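ESX-1 secretion system protein EccA1 (Mycobacterium tuberculosis, PDB 4F3V) probably supplies ATP-derived energy for ESX-1 export of virulence factors such as EsxA and EsxB, this chain being its tetratricopeptide-repeat N-terminal domain. Local coordinates at residues A[107-112]-A[119-124]; A[229-234]-A[241-246]. One frame throughout, in Å; residues are numbered along the deposited sequence.

Interaction 1: A[107-112]-A[119-124]; sequences GFAACE and ADAMEA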
ATOM      1  N   GLY A 107      -6.554   0.872  -3.060  1.00 17.98           N
ATOM      2  CA  GLY A 107      -5.977   2.157  -2.743  1.00 17.79           C
ATOM      3  C   GLY A 107      -6.582   2.793  -1.504  1.00 17.53           C
ATOM      4  O   GLY A 107      -5.866   3.360  -0.667  1.00 17.64           O
ATOM      5  N   PHE A 108      -7.902   2.746  -1.393  1.00 17.01           N
ATOM      6  CA  PHE A 108      -8.591   3.352  -0.245  1.00 17.37           C
ATOM      7  C   PHE A 108      -8.196   2.622   1.051  1.00 17.47           C
ATOM      8  O   PHE A 108      -7.884   3.253   2.058  1.00 17.11           O
ATOM      9  CB  PHE A 108     -10.098   3.279  -0.443  1.00 18.20           C
ATOM     10  CG  PHE A 108     -10.895   3.753   0.740  1.00 19.08           C
ATOM     11  CD1 PHE A 108     -10.930   5.092   1.073  1.00 19.98           C
ATOM     12  CD2 PHE A 108     -11.625   2.865   1.499  1.00 19.32           C
ATOM     13  CE1 PHE A 108     -11.673   5.543   2.154  1.00 20.92           C
ATOM     14  CE2 PHE A 108     -12.372   3.312   2.572  1.00 20.61           C
ATOM     15  CZ  PHE A 108     -12.406   4.655   2.902  1.00 20.55           C
ATOM     16  N   ALA A 109      -8.162   1.291   1.005  1.00 16.66           N
ATOM     17  CA  ALA A 109      -7.779   0.512   2.164  1.00 16.92           C
ATOM     18  C   ALA A 109      -6.353   0.867   2.600  1.00 17.25           C
ATOM     19  O   ALA A 109      -6.092   1.049   3.793  1.00 17.43           O
ATOM     20  CB  ALA A 109      -7.928  -0.988   1.862  1.00 16.33           C
ATOM     21  N   ALA A 110      -5.427   0.976   1.647  1.00 18.16           N
ATOM     22  CA  ALA A 110      -4.030   1.320   1.980  1.00 19.30           C
ATOM     23  C   ALA A 110      -3.959   2.715   2.600  1.00 21.13           C
ATOM     24  O   ALA A 110      -3.278   2.918   3.626  1.00 22.55           O
ATOM     25  CB  ALA A 110      -3.120   1.234   0.759  1.00 18.88           C
ATOM     26  N   CYS A 111      -4.683   3.669   2.019  1.00 21.08           N
ATOM     27  CA  CYS A 111      -4.690   5.041   2.543  1.00 22.50           C
ATOM     28  C   CYS A 111      -5.283   5.090   3.958  1.00 22.13           C
ATOM     29  O   CYS A 111      -4.720   5.709   4.877  1.00 19.86           O
ATOM     30  CB  CYS A 111      -5.461   5.963   1.612  1.00 24.33           C
ATOM     31  SG  CYS A 111      -5.488   7.687   2.171  1.00 31.93           S
ATOM     32  N   GLU A 112      -6.415   4.407   4.153  1.00 21.81           N
ATOM     33  CA  GLU A 112      -7.018   4.317   5.502  1.00 22.49           C
ATOM     34  C   GLU A 112      -6.111   3.661   6.551  1.00 22.00           C
ATOM     35  O   GLU A 112      -6.051   4.119   7.698  1.00 22.39           O
ATOM     36  CB  GLU A 112      -8.352   3.613   5.447  1.00 23.78           C
ATOM     37  CG  GLU A 112      -9.454   4.434   4.776  1.00 25.63           C
ATOM     38  CD  GLU A 112      -9.721   5.824   5.397  1.00 29.96           C
ATOM     39  OE1 GLU A 112      -9.878   5.993   6.594  1.00 30.92           O
ATOM     40  OE2 GLU A 112      -9.727   6.814   4.644  1.00 38.37           O
ATOM     41  N   ALA A 119     -10.524  -0.356  10.856  1.00 22.77           N
ATOM     42  CA  ALA A 119     -11.833  -0.998  10.656  1.00 24.36           C
ATOM     43  C   ALA A 119     -12.485  -0.544   9.360  1.00 24.37           C
ATOM     44  O   ALA A 119     -13.162  -1.334   8.686  1.00 24.18           O
ATOM     45  CB  ALA A 119     -12.778  -0.721  11.824  1.00 25.01           C
ATOM     46  N   ASP A 120     -12.317   0.736   9.034  1.00 23.85           N
ATOM     47  CA  ASP A 120     -12.851   1.271   7.803  1.00 24.15           C
ATOM     48  C   ASP A 120     -12.139   0.616   6.611  1.00 21.45           C
ATOM     49  O   ASP A 120     -12.782   0.276   5.625  1.00 20.72           O
ATOM     50  CB  ASP A 120     -12.686   2.794   7.727  1.00 26.85           C
ATOM     51  CG  ASP A 120     -13.578   3.539   8.708  1.00 30.73           C
ATOM     52  OD1 ASP A 120     -14.594   3.000   9.174  1.00 31.73           O
ATOM     53  OD2 ASP A 120     -13.258   4.697   9.001  1.00 34.45           O
ATOM     54  N   ALA A 121     -10.822   0.452   6.723  1.00 19.47           N
ATOM     55  CA  ALA A 121     -10.025  -0.204   5.670  1.00 19.14           C
ATOM     56  C   ALA A 121     -10.550  -1.623   5.445  1.00 18.61           C
ATOM     57  O   ALA A 121     -10.794  -2.013   4.311  1.00 18.22           O
ATOM     58  CB  ALA A 121      -8.529  -0.230   6.015  1.00 17.43           C
ATOM     59  N   MET A 122     -10.720  -2.372   6.531  1.00 19.16           N
ATOM     60  CA  MET A 122     -11.197  -3.775   6.461  1.00 19.98           C
ATOM     61  C   MET A 122     -12.599  -3.871   5.903  1.00 19.25           C
ATOM     62  O   MET A 122     -12.896  -4.727   5.080  1.00 17.26           O
ATOM     63  CB  MET A 122     -11.193  -4.430   7.853  1.00 22.20           C
ATOM     64  CG  MET A 122      -9.806  -4.692   8.408  1.00 22.90           C
ATOM     65  SD  MET A 122      -8.712  -5.689   7.374  1.00 24.98           S
ATOM     66  CE  MET A 122      -9.663  -7.185   7.504  1.00 26.93           C
ATOM     67  N   GLU A 123     -13.467  -2.971   6.351  1.00 19.92           N
ATOM     68  CA  GLU A 123     -14.826  -2.940   5.856  1.00 21.01           C
ATOM     69  C   GLU A 123     -14.869  -2.708   4.335  1.00 19.14           C
ATOM     70  O   GLU A 123     -15.654  -3.329   3.666  1.00 18.06           O
ATOM     71  CB  GLU A 123     -15.624  -1.879   6.599  1.00 24.53           C
ATOM     72  CG  GLU A 123     -17.067  -1.788   6.185  1.00 30.18           C
ATOM     73  CD  GLU A 123     -17.843  -0.730   6.971  1.00 34.49           C
ATOM     74  OE1 GLU A 123     -17.485  -0.422   8.143  1.00 40.28           O
ATOM     75  OE2 GLU A 123     -18.815  -0.209   6.408  1.00 37.38           O
ATOM     76  N   ALA A 124     -14.031  -1.805   3.816  1.00 17.61           N
ATOM     77  CA  ALA A 124     -13.962  -1.567   2.370  1.00 17.32           C
ATOM     78  C   ALA A 124     -13.483  -2.829   1.668  1.00 16.45           C
ATOM     79  O   ALA A 124     -14.028  -3.204   0.645  1.00 16.88           O
ATOM     80  CB  ALA A 124     -13.042  -0.385   2.036  1.00 17.09           C
TER
HETATM   81  O   HOH W   1     -12.195   6.444   7.641  1.00 35.34           O
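The ring of F108 meets A124 through its edge: CD2 lies 3.6 Å from A124 CB, with the methyl close to the ring plane. This pairing belongs to an antiparallel helical hairpin of the tetratricopeptide-repeat type, in which helix 101-115 turns back through a short connection into helix 118-125. The two short segments run at 167° with their axes 8.2 Å apart. Alanines permit that closeness: the CA atoms of A109 and A121 are 4.2 Å apart, and A121 CB presses against the backbone O of A109 at 3.5 Å. The same methyl also touches E112 CB at 3.9 Å. From there E112 CG, anti to the carbonyl carbon (chi1 -71°), rests 3.5 Å above one face of the F108 ring, displaced toward the rim. W61 of helix 54-62 stacks with F108 and also touches A124, extending the apolar cluster beyond the hairpin. The acidic ends of E112 and D120 approach each other near the turn that joins the two helices, a placement likely eased by the N117 amide, which hydrogen-bonds to E112 OE1, and by one water. That water donates both of its hydrogens, one to E112 OE1 at 2.6 Å and the other to D120 OD2 at 2.5 Å.

Interaction 2: A[229-234]-A[241-246]; sequences ALLEWL and PKVAAA
V243 is the main bump of this contact, pushing its CG1 methyl into the shallow hollow between L231 and L234, one turn apart on the facing helix. The floor of that hollow is partly backbone: CG1 comes to 3.5 Å from the carbonyl O of L231. Its wall on one side is L234 CB, 3.8 Å from V243 CG1, and on the other L231 CD2, slightly farther from the same methyl at 4.1 Å. With CG1 anti to the backbone N (chi1 177°), the two branches of V243 share the work, since CG2 turns to meet L234 CD1 at 3.9 Å. The L234 and V243 side chains are set nearly at right angles.

L231 fits the other way, with its two methyls divided between two partners. While CD2 leans on the valine, CD1 reaches along the opposing helix to A246, where the small side chain leaves a dip; L231 CD1 lies 4.0 Å from A246 CB and about as far from A246 O, a carbonyl that hydrogen-bonds to R219. The side chains that meet are all apolar, though two backbone carbonyl oxygens help line the interface, and they form one i, i+3 row on each helix. The segments form an antiparallel but splayed helical hairpin, with axes 9.4 Å apart and a signed crossing angle of -146°. L231 additionally touches L247, and A246 touches Y252 in the following loop. Helix 207-221 packs beside the hairpin, meeting L230 and L234 through A211, L214 and A215, while its W212 receives K242 in a cation-pi contact.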
ATOM      1  N   ALA A 229      27.003  -4.034   7.713  1.00 25.58           N
ATOM      2  CA  ALA A 229      27.158  -4.151   6.261  1.00 24.95           C
ATOM      3  C   ALA A 229      25.803  -3.842   5.571  1.00 23.64           C
ATOM      4  O   ALA A 229      25.742  -3.072   4.612  1.00 22.62           O
ATOM      5  CB  ALA A 229      27.704  -5.535   5.873  1.00 24.37           C
ATOM      6  N   LEU A 230      24.710  -4.358   6.136  1.00 23.23           N
ATOM      7  CA  LEU A 230      23.387  -4.101   5.571  1.00 22.89           C
ATOM      8  C   LEU A 230      22.975  -2.614   5.708  1.00 23.38           C
ATOM      9  O   LEU A 230      22.385  -2.040   4.792  1.00 21.85           O
ATOM     10  CB  LEU A 230      22.346  -5.042   6.196  1.00 22.63           C
ATOM     11  CG  LEU A 230      22.434  -6.520   5.752  1.00 23.05           C
ATOM     12  CD1 LEU A 230      21.887  -7.474   6.818  1.00 23.61           C
ATOM     13  CD2 LEU A 230      21.751  -6.792   4.406  1.00 23.25           C
ATOM     14  N   LEU A 231      23.284  -2.010   6.855  1.00 24.29           N
ATOM     15  CA  LEU A 231      22.962  -0.598   7.095  1.00 24.76           C
ATOM     16  C   LEU A 231      23.832   0.332   6.245  1.00 25.60           C
ATOM     17  O   LEU A 231      23.344   1.345   5.728  1.00 25.16           O
ATOM     18  CB  LEU A 231      23.060  -0.256   8.589  1.00 26.12           C
ATOM     19  CG  LEU A 231      22.012  -0.952   9.481  1.00 25.64           C
ATOM     20  CD1 LEU A 231      22.309  -0.848  10.972  1.00 26.83           C
ATOM     21  CD2 LEU A 231      20.626  -0.386   9.204  1.00 24.60           C
ATOM     22  N   GLU A 232      25.106  -0.027   6.042  1.00 25.93           N
ATOM     23  CA  GLU A 232      25.955   0.731   5.104  1.00 26.83           C
ATOM     24  C   GLU A 232      25.411   0.668   3.684  1.00 25.64           C
ATOM     25  O   GLU A 232      25.407   1.671   2.957  1.00 26.72           O
ATOM     26  CB  GLU A 232      27.423   0.237   5.139  1.00 27.68           C
ATOM     27  CG  GLU A 232      28.125   0.521   6.455  1.00 29.03           C
ATOM     28  CD  GLU A 232      29.543  -0.040   6.587  1.00 30.42           C
ATOM     29  OE1 GLU A 232      29.946  -0.929   5.811  1.00 30.16           O
ATOM     30  OE2 GLU A 232      30.257   0.425   7.506  1.00 30.90           O
ATOM     31  N   TRP A 233      24.938  -0.505   3.285  1.00 24.39           N
ATOM     32  CA  TRP A 233      24.316  -0.647   1.974  1.00 23.65           C
ATOM     33  C   TRP A 233      23.095   0.250   1.874  1.00 24.10           C
ATOM     34  O   TRP A 233      22.899   0.956   0.869  1.00 23.17           O
ATOM     35  CB  TRP A 233      23.960  -2.097   1.713  1.00 22.44           C
ATOM     36  CG  TRP A 233      23.266  -2.268   0.415  1.00 22.10           C
ATOM     37  CD1 TRP A 233      23.848  -2.428  -0.824  1.00 22.81           C
ATOM     38  CD2 TRP A 233      21.826  -2.240   0.166  1.00 21.50           C
ATOM     39  NE1 TRP A 233      22.896  -2.529  -1.792  1.00 22.44           N
ATOM     40  CE2 TRP A 233      21.664  -2.414  -1.261  1.00 21.73           C
ATOM     41  CE3 TRP A 233      20.692  -2.135   0.969  1.00 20.81           C
ATOM     42  CZ2 TRP A 233      20.422  -2.449  -1.856  1.00 21.41           C
ATOM     43  CZ3 TRP A 233      19.439  -2.169   0.356  1.00 20.31           C
ATOM     44  CH2 TRP A 233      19.311  -2.315  -1.015  1.00 20.93           C
ATOM     45  N   LEU A 234      22.270   0.251   2.922  1.00 24.76           N
ATOM     46  CA  LEU A 234      21.059   1.098   2.953  1.00 26.38           C
ATOM     47  C   LEU A 234      21.383   2.580   2.903  1.00 28.60           C
ATOM     48  O   LEU A 234      20.742   3.313   2.160  1.00 29.89           O
ATOM     49  CB  LEU A 234      20.212   0.841   4.194  1.00 25.86           C
ATOM     50  CG  LEU A 234      19.055  -0.136   4.101  1.00 26.52           C
ATOM     51  CD1 LEU A 234      18.404  -0.215   5.497  1.00 25.78           C
ATOM     52  CD2 LEU A 234      18.003   0.256   3.026  1.00 24.56           C
ATOM     53  N   PRO A 241      17.336   9.179   7.836  1.00 46.47           N
ATOM     54  CA  PRO A 241      17.746   9.466   9.219  1.00 47.71           C
ATOM     55  C   PRO A 241      17.837   8.252  10.152  1.00 44.47           C
ATOM     56  O   PRO A 241      18.813   8.117  10.860  1.00 44.68           O
ATOM     57  CB  PRO A 241      16.668  10.440   9.704  1.00 50.02           C
ATOM     58  CG  PRO A 241      16.303  11.191   8.464  1.00 51.35           C
ATOM     59  CD  PRO A 241      16.387  10.191   7.332  1.00 48.54           C
ATOM     60  N   LYS A 242      16.852   7.368  10.158  1.00 43.00           N
ATOM     61  CA  LYS A 242      16.899   6.240  11.098  1.00 42.32           C
ATOM     62  C   LYS A 242      17.998   5.198  10.732  1.00 40.48           C
ATOM     63  O   LYS A 242      18.436   4.425  11.599  1.00 39.37           O
ATOM     64  CB  LYS A 242      15.519   5.590  11.256  1.00 42.60           C
ATOM     65  CG  LYS A 242      15.315   4.305  10.472  1.00 41.86           C
ATOM     66  CD  LYS A 242      13.857   3.893  10.327  1.00 41.95           C
ATOM     67  CE  LYS A 242      13.732   2.911   9.168  1.00 41.90           C
ATOM     68  NZ  LYS A 242      12.465   2.160   9.099  1.00 41.50           N
ATOM     69  N   VAL A 243      18.424   5.168   9.463  1.00 37.31           N
ATOM     70  CA  VAL A 243      19.497   4.273   9.045  1.00 35.42           C
ATOM     71  C   VAL A 243      20.839   4.836   9.531  1.00 36.24           C
ATOM     72  O   VAL A 243      21.650   4.103  10.107  1.00 33.92           O
ATOM     73  CB  VAL A 243      19.500   4.051   7.517  1.00 34.81           C
ATOM     74  CG1 VAL A 243      20.678   3.174   7.110  1.00 35.34           C
ATOM     75  CG2 VAL A 243      18.202   3.388   7.085  1.00 34.03           C
ATOM     76  N   ALA A 244      21.036   6.144   9.344  1.00 37.12           N
ATOM     77  CA  ALA A 244      22.195   6.846   9.891  1.00 39.42           C
ATOM     78  C   ALA A 244      22.282   6.646  11.398  1.00 40.22           C
ATOM     79  O   ALA A 244      23.362   6.360  11.934  1.00 40.60           O
ATOM     80  CB  ALA A 244      22.131   8.336   9.555  1.00 40.71           C
ATOM     81  N   ALA A 245      21.145   6.790  12.077  1.00 40.46           N
ATOM     82  CA  ALA A 245      21.076   6.635  13.527  1.00 41.74           C
ATOM     83  C   ALA A 245      21.411   5.194  13.956  1.00 40.92           C
ATOM     84  O   ALA A 245      22.151   4.974  14.908  1.00 42.73           O
ATOM     85  CB  ALA A 245      19.701   7.047  14.047  1.00 41.97           C
ATOM     86  N   ALA A 246      20.866   4.215  13.261  1.00 38.59           N
ATOM     87  CA  ALA A 246      21.103   2.808  13.594  1.00 37.91           C
ATOM     88  C   ALA A 246      22.564   2.397  13.332  1.00 38.25           C
ATOM     89  O   ALA A 246      23.114   1.548  14.031  1.00 37.48           O
ATOM     90  CB  ALA A 246      20.148   1.938  12.798  1.00 34.68           C
TER

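How the interactions relate
Both interactions close short antiparallel helical hairpins whose segments are seven residues apart, and they follow one another along the chain. Their centres lie 32 Å apart and their nearest atoms about 17 Å, so they are separate packing units of one mainly helical, tetratricopeptide-repeat domain. Interaction 1 is the more central, 10 Å from the centre of the chain against 23 Å for interaction 2. It has the tighter, straighter fit and carries an acidic, hydrated end; the side chain of E112 is about 7 Å from the bound samarium ion. Interaction 2 joins only apolar side chains and is more splayed. The family's AAA ATPase module probably lies beyond this fragment.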